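Local coordinates for cytidine deaminase (Mycobacterium tuberculosis, PDB 4WIG), which probably catalyses the zinc-dependent hydrolytic deamination of cytidine and 2'-deoxycytidine to uridine and 2'-deoxyuridine, working as a homotetramer, at residues R91-L96 and R113-L118; A60-L65 and L97-S102. The protein carries 1 engineered substitution. All blocks are in the same frame, centred on the assembly; numbering follows the deposited sequence.

Contact 1 (R91-L96 and R113-L118). With ZN (zinc ion), chain C.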
loop_
_atom_site.group_PDB
_atom_site.type_symbol
_atom_site.label_atom_id
_atom_site.label_comp_id
_atom_site.label_asym_id
_atom_site.label_seq_id
_atom_site.Cartn_x
_atom_site.Cartn_y
_atom_site.Cartn_z
ATOM N N ARG A 91 3.301 -2.139 -9.051
ATOM C CA ARG A 91 2.087 -1.627 -8.422
ATOM C C ARG A 91 1.437 -0.624 -9.362
ATOM O O ARG A 91 0.248 -0.710 -9.682
ATOM C CB ARG A 91 2.439 -0.985 -7.065
ATOM C CG ARG A 91 1.305 -0.296 -6.313
ATOM C CD ARG A 91 1.260 1.200 -6.572
ATOM N NE ARG A 91 2.370 1.933 -5.958
ATOM C CZ ARG A 91 2.427 2.285 -4.670
ATOM N NH1 ARG A 91 3.476 2.967 -4.217
ATOM N NH2 ARG A 91 1.460 1.934 -3.827
ATOM N N CYS A 92 2.245 0.325 -9.811
ATOM C CA CYS A 92 1.799 1.343 -10.750
ATOM C C CYS A 92 1.355 0.773 -12.096
ATOM O O CYS A 92 0.392 1.270 -12.686
ATOM C CB CYS A 92 2.894 2.398 -10.928
ATOM S SG CYS A 92 3.083 3.431 -9.476
ATOM N N ARG A 93 2.009 -0.284 -12.571
ATOM C CA ARG A 93 1.532 -0.950 -13.790
ATOM C C ARG A 93 0.093 -1.460 -13.597
ATOM O O ARG A 93 -0.749 -1.279 -14.471
ATOM C CB ARG A 93 2.476 -2.070 -14.220
ATOM C CG ARG A 93 3.804 -1.535 -14.730
ATOM C CD ARG A 93 4.762 -2.617 -15.211
ATOM N NE ARG A 93 6.125 -2.096 -15.237
ATOM C CZ ARG A 93 7.178 -2.696 -15.794
ATOM N NH1 ARG A 93 7.059 -3.857 -16.409
ATOM N NH2 ARG A 93 8.359 -2.112 -15.725
ATOM N N GLN A 94 -0.199 -2.030 -12.427
ATOM C CA GLN A 94 -1.552 -2.540 -12.157
ATOM C C GLN A 94 -2.542 -1.383 -12.043
ATOM O O GLN A 94 -3.611 -1.426 -12.650
ATOM C CB GLN A 94 -1.595 -3.408 -10.890
ATOM C CG GLN A 94 -2.905 -4.178 -10.727
ATOM C CD GLN A 94 -3.007 -5.429 -11.601
ATOM O OE1 GLN A 94 -2.078 -6.245 -11.667
ATOM N NE2 GLN A 94 -4.152 -5.599 -12.251
ATOM N N VAL A 95 -2.175 -0.340 -11.295
ATOM C CA VAL A 95 -3.046 0.815 -11.134
ATOM C C VAL A 95 -3.342 1.478 -12.492
ATOM O O VAL A 95 -4.497 1.760 -12.807
ATOM C CB VAL A 95 -2.472 1.838 -10.119
ATOM C CG1 VAL A 95 -3.302 3.114 -10.100
ATOM C CG2 VAL A 95 -2.427 1.234 -8.719
ATOM N N LEU A 96 -2.308 1.706 -13.300
ATOM C CA LEU A 96 -2.493 2.361 -14.606
ATOM C C LEU A 96 -3.372 1.511 -15.546
ATOM O O LEU A 96 -4.167 2.049 -16.332
ATOM C CB LEU A 96 -1.141 2.655 -15.255
ATOM C CG LEU A 96 -0.300 3.778 -14.622
ATOM C CD1 LEU A 96 1.114 3.803 -15.206
ATOM C CD2 LEU A 96 -1.000 5.102 -14.812
ATOM N N ARG A 113 6.116 1.782 -25.038
ATOM C CA ARG A 113 5.613 0.417 -24.978
ATOM C C ARG A 113 4.145 0.399 -24.594
ATOM O O ARG A 113 3.687 1.256 -23.834
ATOM C CB ARG A 113 6.386 -0.369 -23.922
ATOM C CG ARG A 113 7.897 -0.345 -24.086
ATOM C CD ARG A 113 8.416 -1.579 -24.781
ATOM N NE ARG A 113 9.731 -1.968 -24.277
ATOM C CZ ARG A 113 10.903 -1.523 -24.736
ATOM N NH1 ARG A 113 10.978 -0.636 -25.740
ATOM N NH2 ARG A 113 12.023 -1.985 -24.179
ATOM N N ARG A 114 3.419 -0.592 -25.104
ATOM C CA ARG A 114 2.066 -0.865 -24.643
ATOM C C ARG A 114 2.107 -1.403 -23.213
ATOM O O ARG A 114 2.942 -2.236 -22.882
ATOM C CB ARG A 114 1.401 -1.921 -25.518
ATOM C CG ARG A 114 1.140 -1.511 -26.955
ATOM C CD ARG A 114 0.669 -2.706 -27.776
ATOM N NE ARG A 114 -0.491 -3.376 -27.175
ATOM C CZ ARG A 114 -0.464 -4.542 -26.524
ATOM N NH1 ARG A 114 -1.592 -5.039 -26.024
ATOM N NH2 ARG A 114 0.660 -5.229 -26.371
ATOM N N LEU A 115 1.188 -0.953 -22.372
ATOM C CA LEU A 115 1.188 -1.388 -20.974
ATOM C C LEU A 115 0.941 -2.900 -20.911
ATOM O O LEU A 115 1.450 -3.592 -20.013
ATOM C CB LEU A 115 0.153 -0.607 -20.155
ATOM C CG LEU A 115 0.040 -0.946 -18.663
ATOM C CD1 LEU A 115 1.384 -0.860 -17.962
ATOM C CD2 LEU A 115 -0.964 -0.030 -17.987
ATOM N N GLY A 116 0.184 -3.408 -21.888
ATOM C CA GLY A 116 -0.055 -4.838 -22.032
ATOM C C GLY A 116 1.211 -5.650 -22.155
ATOM O O GLY A 116 1.261 -6.785 -21.693
ATOM N N ASP A 117 2.239 -5.069 -22.772
ATOM C CA ASP A 117 3.534 -5.735 -22.888
ATOM C C ASP A 117 4.347 -5.610 -21.610
ATOM O O ASP A 117 5.152 -6.488 -21.299
ATOM C CB ASP A 117 4.329 -5.198 -24.081
ATOM C CG ASP A 117 3.744 -5.634 -25.410
ATOM O OD1 ASP A 117 3.338 -6.811 -25.541
ATOM O OD2 ASP A 117 3.672 -4.800 -26.330
ATOM N N LEU A 118 4.131 -4.528 -20.865
ATOM C CA LEU A 118 4.802 -4.328 -19.582
ATOM C C LEU A 118 4.125 -5.074 -18.426
ATOM O O LEU A 118 4.729 -5.259 -17.374
ATOM C CB LEU A 118 4.899 -2.832 -19.258
ATOM C CG LEU A 118 5.852 -2.060 -20.185
ATOM C CD1 LEU A 118 5.598 -0.560 -20.085
ATOM C CD2 LEU A 118 7.305 -2.358 -19.854
HETATM ZN ZN ZN C . 5.108 2.911 -8.592
HETATM O O HOH W 1 6.403 3.495 -9.899
#
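Arg-93 reaches from helix 90-100 across the two leucines of helix 115-118. Its CB and CG both lie 4.1 Å from Leu-115 CD1. CD comes next, 3.4 Å from the carbonyl oxygen Leu-118 O. Torsions chi2 -178° and chi3 -160° keep the chain extended to NE, which carries the guanidinium past Leu-115 to the last residue of the short helix. There Arg-93 NH1 donates to Leu-118 O at 2.9 Å, with an N-H...O angle of 154°. The bond lies in the carbonyl plane on a lone pair, and the oxygen is nearly level with the guanidinium. Leu-118 CD2 covers one face of that group. Leu-115 CD2 also packs 3.8 Å from Leu-96 CB. NE is bound to Pro-88 O, and the second subunit supplies Pro-120 O to NH1 and Asp-121 O to NH2. The same helix carries Cys-92, whose SG binds zinc at 2.3 Å together with Cys-56, Cys-89 and a water. The buried guanidinium therefore meets backbone carbonyls from two chains. Their dipoles probably stabilise its positive charge, and it ties the zinc-bearing helix to the subunit interface.

Contact 2 (A60-L65 and L97-S102)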
loop_
_atom_site.group_PDB
_atom_site.type_symbol
_atom_site.label_atom_id
_atom_site.label_comp_id
_atom_site.label_asym_id
_atom_site.label_seq_id
_atom_site.Cartn_x
_atom_site.Cartn_y
_atom_site.Cartn_z
ATOM N N ALA A 60 -0.358 9.189 -8.271
ATOM C CA ALA A 60 -0.768 10.589 -8.181
ATOM C C ALA A 60 -1.454 11.054 -9.488
ATOM O O ALA A 60 -2.437 11.790 -9.442
ATOM C CB ALA A 60 0.421 11.483 -7.841
ATOM N N VAL A 61 -0.939 10.615 -10.640
ATOM C CA VAL A 61 -1.590 10.885 -11.929
ATOM C C VAL A 61 -3.038 10.378 -11.979
ATOM O O VAL A 61 -3.940 11.077 -12.466
ATOM C CB VAL A 61 -0.775 10.284 -13.101
ATOM C CG1 VAL A 61 -1.591 10.208 -14.379
ATOM C CG2 VAL A 61 0.491 11.101 -13.324
ATOM N N VAL A 62 -3.254 9.172 -11.467
ATOM C CA VAL A 62 -4.566 8.558 -11.441
ATOM C C VAL A 62 -5.498 9.300 -10.481
ATOM O O VAL A 62 -6.656 9.491 -10.795
ATOM C CB VAL A 62 -4.468 7.060 -11.081
ATOM C CG1 VAL A 62 -5.827 6.479 -10.707
ATOM C CG2 VAL A 62 -3.840 6.309 -12.244
ATOM N N CYS A 63 -4.987 9.735 -9.332
ATOM C CA CYS A 63 -5.771 10.597 -8.450
ATOM C C CYS A 63 -6.201 11.883 -9.170
ATOM O O CYS A 63 -7.377 12.284 -9.092
ATOM C CB CYS A 63 -4.984 10.930 -7.187
ATOM S SG CYS A 63 -4.723 9.506 -6.111
ATOM N N ALA A 64 -5.251 12.510 -9.869
ATOM C CA ALA A 64 -5.535 13.723 -10.644
ATOM C C ALA A 64 -6.578 13.471 -11.731
ATOM O O ALA A 64 -7.444 14.321 -11.973
ATOM C CB ALA A 64 -4.266 14.278 -11.258
ATOM N N LEU A 65 -6.463 12.332 -12.409
ATOM C CA LEU A 65 -7.425 11.933 -13.438
ATOM C C LEU A 65 -8.853 12.034 -12.909
ATOM O O LEU A 65 -9.735 12.619 -13.550
ATOM C CB LEU A 65 -7.131 10.506 -13.913
ATOM C CG LEU A 65 -8.146 9.804 -14.805
ATOM C CD1 LEU A 65 -8.324 10.544 -16.119
ATOM C CD2 LEU A 65 -7.718 8.366 -15.060
ATOM N N LEU A 97 -3.254 0.190 -15.445
ATOM C CA LEU A 97 -4.034 -0.716 -16.290
ATOM C C LEU A 97 -5.541 -0.540 -16.101
ATOM O O LEU A 97 -6.318 -0.639 -17.057
ATOM C CB LEU A 97 -3.638 -2.169 -16.015
ATOM C CG LEU A 97 -4.184 -3.189 -17.014
ATOM C CD1 LEU A 97 -3.398 -3.133 -18.316
ATOM C CD2 LEU A 97 -4.156 -4.580 -16.413
ATOM N N GLU A 98 -5.937 -0.269 -14.859
ATOM C CA GLU A 98 -7.334 -0.025 -14.506
ATOM C C GLU A 98 -7.910 1.169 -15.262
ATOM O O GLU A 98 -9.119 1.223 -15.524
ATOM C CB GLU A 98 -7.424 0.237 -13.001
ATOM C CG GLU A 98 -8.820 0.325 -12.423
ATOM C CD GLU A 98 -9.460 -1.033 -12.189
ATOM O OE1 GLU A 98 -10.678 -1.137 -12.406
ATOM O OE2 GLU A 98 -8.757 -1.991 -11.794
ATOM N N HIS A 99 -7.051 2.136 -15.589
ATOM C CA HIS A 99 -7.495 3.418 -16.129
ATOM C C HIS A 99 -7.125 3.681 -17.578
ATOM O O HIS A 99 -7.650 4.610 -18.181
ATOM C CB HIS A 99 -6.997 4.513 -15.206
ATOM C CG HIS A 99 -7.542 4.354 -13.827
ATOM N ND1 HIS A 99 -6.822 3.804 -12.788
ATOM C CD2 HIS A 99 -8.798 4.526 -13.365
ATOM C CE1 HIS A 99 -7.603 3.700 -11.727
ATOM N NE2 HIS A 99 -8.802 4.144 -12.049
ATOM N N GLY A 100 -6.248 2.851 -18.134
ATOM C CA GLY A 100 -5.874 2.952 -19.544
ATOM C C GLY A 100 -5.858 1.647 -20.319
ATOM O O GLY A 100 -5.783 1.663 -21.549
ATOM N N GLY A 101 -5.905 0.515 -19.615
ATOM C CA GLY A 101 -5.906 -0.791 -20.251
ATOM C C GLY A 101 -4.602 -1.157 -20.935
ATOM O O GLY A 101 -3.580 -0.471 -20.798
ATOM N N SER A 102 -4.649 -2.247 -21.697
ATOM C CA SER A 102 -3.459 -2.811 -22.328
ATOM C C SER A 102 -2.825 -1.902 -23.387
ATOM O O SER A 102 -1.624 -2.000 -23.639
ATOM C CB SER A 102 -3.806 -4.160 -22.957
ATOM O OG SER A 102 -4.871 -4.012 -23.876
#
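Val-62 packs on His-99 where helix 57-67 meets the end of helix 90-100. The methyl CG1 of Val-62 sits over one face of the imidazole, offset toward the rim. It lies 3.8 Å from the ring centroid and 28° off the ring normal, a CH-pi contact. The closest ring atoms are on the ND1 side: Val-62 CG1 is 3.5 Å from both His-99 CE1 and His-99 ND1. The second methyl, Val-62 CG2, stays 3.9 Å from His-99 ND1. With chi1 at 166°, the CG1 branch of Val-62 lies opposite the backbone N and reaches the ring. One helical turn on, Leu-65 adds a contact at the base of the histidine, its CD2 3.9 Å from His-99 CB.

No hydrogen bond joins the two segments, so apolar packing carries the contact. The ring itself is fixed from other sides. His-99 ND1 is hydrogen-bonded to Val-95 O, one turn back in its own helix. CG of Glu-98 lies against the face opposite Val-62, 3.6 Å above the ring plane. His-66 meets the ring with planes at about 60°, and Tyr-21 of the third subunit meets it edge-to-face. Farther out, Glu-98 OE1 is bound to Tyr-21 OH and Tyr-24 OH of that subunit, and Glu-98 OE2 to Val-49 N of the third subunit. The neighbouring chain thus holds in place one of the groups that flank the imidazole.

Gly-101, with positive phi, is the first residue to leave helical backbone angles. The pair of helices is that of the cytidine deaminase fold: one follows the zinc ligand Cys-56 and carries Glu-58, the probable proton donor, and the other carries Cys-92.

How the contacts relate
The centres of contacts 1 and 2 are about 10 Å apart, and both draw on helix 90-100. Along the chain the segments alternate: 60-65, 91-96, 97-102, 113-118. Contact 1 uses the earlier part of the shared helix and joins it to the short helix 115-118. Contact 2 uses its end and joins it to helix 57-67. The two also meet directly. Leu-115 CD2 packs 3.4 Å from Leu-97 N, and Gly-116 N probably bonds to Ser-102 O at 2.9 Å. Helix 90-100 is thus held between helix 57-67 and helix 115-118. Both contacts touch the third subunit, which links the zinc site's framework to the tetramer.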